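Local structure of penicillin-binding protein 1A (5CXW) at residues Gln40-Val49 against Ile347-Lys357. The protein polymerises glycan strands and, through the penicillin-sensitive transpeptidase domain that forms this chain, cross-links their peptides in mycobacterial cell wall synthesis. Numbering follows the deposited sequence.
Sequences QAQRAAEKAV and IWKATMDGALK
The flat amide of Gln40 meets the C-terminal end of segment 347-357 through NE2. Both acceptors lie close to the amide plane. Gln40 NE2 donates a hydrogen bond to Gly354 O (2.9 Å), in the plane of that carbonyl. The same Gln40 NE2 donates a second to Lys357 O (3.0 Å), tilted 17° from the carbonyl plane. Gln40 CG stands opposite the backbone N (chi1 180°) and the chain runs straight on, which carries the amide across to these carbonyls. Two hydrogen bonds from one nitrogen should fix how the amide is turned. Within 347-357, Met352 CG covers one face of the Trp348 ring, offset toward the rim. From Ala41 to Ala48, segment 40-49 meets the other helix with alanines. Ala44 is a knob in a hole formed by Ala350, Thr351, Gly354 and Ala355. Ala44 CB lies 3.7 Å from Gly354 CA, so the backbones come close here. The two helices are nearly antiparallel (154°), with axes 7.7 Å apart. They pack side by side on one face of the central antiparallel sheet of the transpeptidase fold, away from the bound penicillin. Val64 of the sheet touches Ala45, Val49 and Ile347. Ala41 CB meets Ala355 CB at 3.6 Å. Thr351 OG1 hydrogen-bonds Ile347 O (2.8 Å) from above the carbonyl plane. Thr351 N reaches the same oxygen from the opposite face. Thr351 CG2 rests against Ala45 CB.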
ATOM      1  N   GLN A  40      -1.601  11.483  17.301  1.00 19.13           N
ATOM      2  CA  GLN A  40      -0.928  12.437  16.436  1.00 19.62           C
ATOM      3  C   GLN A  40      -1.029  11.980  14.984  1.00 18.31           C
ATOM      4  O   GLN A  40      -1.259  12.833  14.080  1.00 18.48           O
ATOM      5  CB  GLN A  40       0.541  12.646  16.828  1.00 19.98           C
ATOM      6  CG  GLN A  40       1.330  13.621  15.974  1.00 20.37           C
ATOM      7  CD  GLN A  40       2.743  13.845  16.448  1.00 21.22           C
ATOM      8  OE1 GLN A  40       3.007  13.943  17.656  1.00 22.01           O
ATOM      9  NE2 GLN A  40       3.656  14.024  15.523  1.00 21.13           N
ATOM     10  N   ALA A  41      -0.849  10.674  14.745  1.00 17.31           N
ATOM     11  CA  ALA A  41      -0.972  10.133  13.358  1.00 16.48           C
ATOM     12  C   ALA A  41      -2.407  10.179  12.881  1.00 16.59           C
ATOM     13  O   ALA A  41      -2.716  10.602  11.747  1.00 16.51           O
ATOM     14  CB  ALA A  41      -0.412   8.724  13.271  1.00 15.75           C
ATOM     15  N   GLN A  42      -3.304   9.793  13.762  1.00 17.18           N
ATOM     16  CA  GLN A  42      -4.744   9.807  13.427  1.00 18.10           C
ATOM     17  C   GLN A  42      -5.247  11.167  13.103  1.00 19.23           C
ATOM     18  O   GLN A  42      -5.959  11.328  12.125  1.00 19.41           O
ATOM     19  CB  GLN A  42      -5.571   9.182  14.547  1.00 18.82           C
ATOM     20  CG  GLN A  42      -7.043   8.929  14.221  1.00 19.33           C
ATOM     21  CD  GLN A  42      -7.240   7.903  13.130  1.00 18.62           C
ATOM     22  OE1 GLN A  42      -6.444   6.996  12.965  1.00 17.80           O
ATOM     23  NE2 GLN A  42      -8.355   8.026  12.407  1.00 19.31           N
ATOM     24  N   ARG A  43      -4.913  12.165  13.925  1.00 19.94           N
ATOM     25  CA  ARG A  43      -5.308  13.553  13.654  1.00 21.41           C
ATOM     26  C   ARG A  43      -4.740  14.056  12.313  1.00 20.36           C
ATOM     27  O   ARG A  43      -5.441  14.762  11.544  1.00 20.46           O
ATOM     28  CB  ARG A  43      -4.893  14.479  14.821  1.00 24.34           C
ATOM     29  CG  ARG A  43      -5.735  14.278  16.124  1.00 27.52           C
ATOM     30  CD  ARG A  43      -5.489  15.312  17.258  1.00 31.52           C
ATOM     31  NE  ARG A  43      -4.261  15.973  16.889  1.00 35.07           N
ATOM     32  CZ  ARG A  43      -3.023  15.717  17.359  1.00 37.02           C
ATOM     33  NH1 ARG A  43      -1.983  16.353  16.740  1.00 33.38           N
ATOM     34  NH2 ARG A  43      -2.826  14.895  18.466  1.00 36.29           N
ATOM     35  N   ALA A  44      -3.499  13.684  12.018  1.00 18.63           N
ATOM     36  CA  ALA A  44      -2.846  14.114  10.748  1.00 18.35           C
ATOM     37  C   ALA A  44      -3.585  13.510   9.563  1.00 17.49           C
ATOM     38  O   ALA A  44      -3.851  14.223   8.552  1.00 17.79           O
ATOM     39  CB  ALA A  44      -1.368  13.728  10.708  1.00 17.69           C
ATOM     40  N   ALA A  45      -3.982  12.250   9.670  1.00 16.96           N
ATOM     41  CA  ALA A  45      -4.692  11.592   8.552  1.00 16.73           C
ATOM     42  C   ALA A  45      -6.051  12.227   8.339  1.00 18.04           C
ATOM     43  O   ALA A  45      -6.421  12.518   7.189  1.00 18.36           O
ATOM     44  CB  ALA A  45      -4.885  10.095   8.803  1.00 16.10           C
ATOM     45  N   GLU A  46      -6.810  12.409   9.433  1.00 19.12           N
ATOM     46  CA  GLU A  46      -8.138  13.006   9.357  1.00 20.89           C
ATOM     47  C   GLU A  46      -8.114  14.432   8.799  1.00 21.47           C
ATOM     48  O   GLU A  46      -8.937  14.791   7.916  1.00 21.42           O
ATOM     49  CB  GLU A  46      -8.859  12.931  10.718  1.00 22.54           C
ATOM     50  CG  GLU A  46      -9.202  11.506  11.119  1.00 23.45           C
ATOM     51  CD  GLU A  46     -10.026  11.357  12.398  1.00 26.28           C
ATOM     52  OE1 GLU A  46     -10.688  12.335  12.817  1.00 30.87           O
ATOM     53  OE2 GLU A  46     -10.067  10.255  12.987  1.00 25.81           O
ATOM     54  N   LYS A  47      -7.167  15.221   9.272  1.00 21.56           N
ATOM     55  CA  LYS A  47      -6.965  16.563   8.754  1.00 23.18           C
ATOM     56  C   LYS A  47      -6.627  16.610   7.258  1.00 21.74           C
ATOM     57  O   LYS A  47      -7.122  17.493   6.516  1.00 21.88           O
ATOM     58  CB  LYS A  47      -5.865  17.267   9.540  1.00 24.78           C
ATOM     59  CG  LYS A  47      -5.684  18.691   9.099  1.00 27.90           C
ATOM     60  CD  LYS A  47      -4.582  19.420   9.904  1.00 30.42           C
ATOM     61  CE  LYS A  47      -4.079  20.697   9.170  1.00 32.23           C
ATOM     62  NZ  LYS A  47      -4.005  20.710   7.647  1.00 31.54           N
ATOM     63  N   ALA A  48      -5.754  15.689   6.840  1.00 19.55           N
ATOM     64  CA  ALA A  48      -5.314  15.643   5.458  1.00 18.97           C
ATOM     65  C   ALA A  48      -6.489  15.281   4.552  1.00 18.71           C
ATOM     66  O   ALA A  48      -6.705  15.929   3.504  1.00 18.73           O
ATOM     67  CB  ALA A  48      -4.231  14.631   5.286  1.00 17.89           C
ATOM     68  N   VAL A  49      -7.255  14.268   4.949  1.00 18.35           N
ATOM     69  CA  VAL A  49      -8.411  13.864   4.142  1.00 18.56           C
ATOM     70  C   VAL A  49      -9.405  15.029   4.038  1.00 20.14           C
ATOM     71  O   VAL A  49      -9.885  15.317   2.933  1.00 20.39           O
ATOM     72  CB  VAL A  49      -9.128  12.604   4.685  1.00 18.31           C
ATOM     73  CG1 VAL A  49     -10.459  12.312   3.963  1.00 18.76           C
ATOM     74  CG2 VAL A  49      -8.238  11.405   4.572  1.00 17.14           C
ATOM     75  N   ILE A 347      -2.456  13.748   0.405  1.00 13.46           N
ATOM     76  CA  ILE A 347      -2.908  13.192   1.653  1.00 13.59           C
ATOM     77  C   ILE A 347      -1.789  12.385   2.332  1.00 13.13           C
ATOM     78  O   ILE A 347      -1.593  12.478   3.541  1.00 13.50           O
ATOM     79  CB  ILE A 347      -4.191  12.339   1.429  1.00 13.74           C
ATOM     80  CG1 ILE A 347      -5.365  13.209   0.959  1.00 14.52           C
ATOM     81  CG2 ILE A 347      -4.518  11.493   2.655  1.00 13.88           C
ATOM     82  CD1 ILE A 347      -6.565  12.434   0.365  1.00 14.72           C
ATOM     83  N   TRP A 348      -1.124  11.559   1.562  1.00 12.60           N
ATOM     84  CA  TRP A 348      -0.020  10.691   2.051  1.00 12.10           C
ATOM     85  C   TRP A 348       1.071  11.586   2.696  1.00 12.34           C
ATOM     86  O   TRP A 348       1.513  11.352   3.826  1.00 12.70           O
ATOM     87  CB  TRP A 348       0.568   9.896   0.879  1.00 11.47           C
ATOM     88  CG  TRP A 348       1.790   9.111   1.298  1.00 10.99           C
ATOM     89  CD1 TRP A 348       1.818   7.915   1.955  1.00 10.74           C
ATOM     90  CD2 TRP A 348       3.169   9.489   1.106  1.00 10.92           C
ATOM     91  NE1 TRP A 348       3.140   7.536   2.188  1.00 10.77           N
ATOM     92  CE2 TRP A 348       3.977   8.463   1.660  1.00 10.66           C
ATOM     93  CE3 TRP A 348       3.792  10.562   0.467  1.00 11.13           C
ATOM     94  CZ2 TRP A 348       5.400   8.502   1.621  1.00 10.58           C
ATOM     95  CZ3 TRP A 348       5.226  10.609   0.453  1.00 11.08           C
ATOM     96  CH2 TRP A 348       5.987   9.602   1.037  1.00 10.57           C
ATOM     97  N   LYS A 349       1.514  12.597   1.957  1.00 12.30           N
ATOM     98  CA  LYS A 349       2.579  13.483   2.447  1.00 13.03           C
ATOM     99  C   LYS A 349       2.164  14.170   3.755  1.00 13.72           C
ATOM    100  O   LYS A 349       2.947  14.278   4.723  1.00 13.90           O
ATOM    101  CB  LYS A 349       2.954  14.532   1.383  1.00 13.45           C
ATOM    102  CG  LYS A 349       3.797  15.691   1.984  1.00 14.52           C
ATOM    103  CD  LYS A 349       4.426  16.565   0.922  1.00 14.93           C
ATOM    104  CE  LYS A 349       4.908  17.860   1.550  1.00 16.33           C
ATOM    105  NZ  LYS A 349       6.069  17.634   2.472  1.00 16.40           N
ATOM    106  N   ALA A 350       0.943  14.701   3.767  1.00 14.11           N
ATOM    107  CA  ALA A 350       0.444  15.428   4.935  1.00 14.80           C
ATOM    108  C   ALA A 350       0.279  14.502   6.121  1.00 14.78           C
ATOM    109  O   ALA A 350       0.635  14.868   7.263  1.00 14.73           O
ATOM    110  CB  ALA A 350      -0.864  16.093   4.609  1.00 15.56           C
ATOM    111  N   THR A 351      -0.193  13.295   5.863  1.00 14.27           N
ATOM    112  CA  THR A 351      -0.358  12.325   6.951  1.00 14.34           C
ATOM    113  C   THR A 351       1.011  11.942   7.507  1.00 14.19           C
ATOM    114  O   THR A 351       1.226  11.887   8.737  1.00 14.10           O
ATOM    115  CB  THR A 351      -1.077  11.081   6.414  1.00 14.18           C
ATOM    116  OG1 THR A 351      -2.418  11.432   5.965  1.00 14.36           O
ATOM    117  CG2 THR A 351      -1.201  10.016   7.551  1.00 14.37           C
ATOM    118  N   MET A 352       1.947  11.654   6.590  1.00 13.97           N
ATOM    119  CA  MET A 352       3.300  11.229   7.012  1.00 14.43           C
ATOM    120  C   MET A 352       4.017  12.345   7.794  1.00 14.97           C
ATOM    121  O   MET A 352       4.529  12.110   8.888  1.00 15.20           O
ATOM    122  CB  MET A 352       4.135  10.752   5.839  1.00 13.86           C
ATOM    123  CG  MET A 352       3.657   9.389   5.302  1.00 13.78           C
ATOM    124  SD  MET A 352       4.080   8.011   6.375  1.00 14.19           S
ATOM    125  CE  MET A 352       5.781   7.657   5.900  1.00 13.97           C
ATOM    126  N   ASP A 353       3.998  13.540   7.232  1.00 15.69           N
ATOM    127  CA  ASP A 353       4.660  14.712   7.839  1.00 16.45           C
ATOM    128  C   ASP A 353       4.078  14.945   9.254  1.00 17.31           C
ATOM    129  O   ASP A 353       4.803  15.126  10.241  1.00 18.33           O
ATOM    130  CB  ASP A 353       4.455  15.970   6.975  1.00 17.49           C
ATOM    131  CG  ASP A 353       5.344  16.009   5.725  1.00 17.39           C
ATOM    132  OD1 ASP A 353       6.379  15.284   5.695  1.00 17.37           O
ATOM    133  OD2 ASP A 353       5.058  16.853   4.849  1.00 17.37           O
ATOM    134  N   GLY A 354       2.749  14.937   9.346  1.00 17.17           N
ATOM    135  CA  GLY A 354       2.097  15.101  10.625  1.00 17.33           C
ATOM    136  C   GLY A 354       2.376  14.013  11.649  1.00 16.80           C
ATOM    137  O   GLY A 354       2.562  14.300  12.842  1.00 17.07           O
ATOM    138  N   ALA A 355       2.323  12.753  11.205  1.00 15.77           N
ATOM    139  CA  ALA A 355       2.497  11.632  12.095  1.00 15.65           C
ATOM    140  C   ALA A 355       3.905  11.561  12.616  1.00 16.02           C
ATOM    141  O   ALA A 355       4.104  11.143  13.763  1.00 15.89           O
ATOM    142  CB  ALA A 355       2.148  10.335  11.371  1.00 15.29           C
ATOM    143  N   LEU A 356       4.881  11.987  11.819  1.00 16.06           N
ATOM    144  CA  LEU A 356       6.299  11.862  12.157  1.00 16.74           C
ATOM    145  C   LEU A 356       6.921  13.175  12.701  1.00 17.96           C
ATOM    146  O   LEU A 356       8.095  13.185  13.109  1.00 17.76           O
ATOM    147  CB  LEU A 356       7.068  11.445  10.923  1.00 16.76           C
ATOM    148  CG  LEU A 356       6.651  10.074  10.384  1.00 16.47           C
ATOM    149  CD1 LEU A 356       7.473   9.740   9.167  1.00 16.27           C
ATOM    150  CD2 LEU A 356       6.885   9.046  11.470  1.00 16.96           C
ATOM    151  N   LYS A 357       6.124  14.242  12.721  1.00 19.02           N
ATOM    152  CA  LYS A 357       6.561  15.528  13.238  1.00 21.00           C
ATOM    153  C   LYS A 357       7.139  15.350  14.653  1.00 21.45           C
ATOM    154  O   LYS A 357       6.560  14.694  15.493  1.00 21.08           O
ATOM    155  CB  LYS A 357       5.412  16.525  13.281  1.00 22.33           C
ATOM    156  CG  LYS A 357       5.898  17.917  13.628  1.00 24.97           C
ATOM    157  CD  LYS A 357       4.757  18.894  13.556  1.00 26.70           C
ATOM    158  CE  LYS A 357       5.307  20.269  13.740  1.00 29.40           C
ATOM    159  NZ  LYS A 357       4.199  21.266  13.716  1.00 31.70           N
TER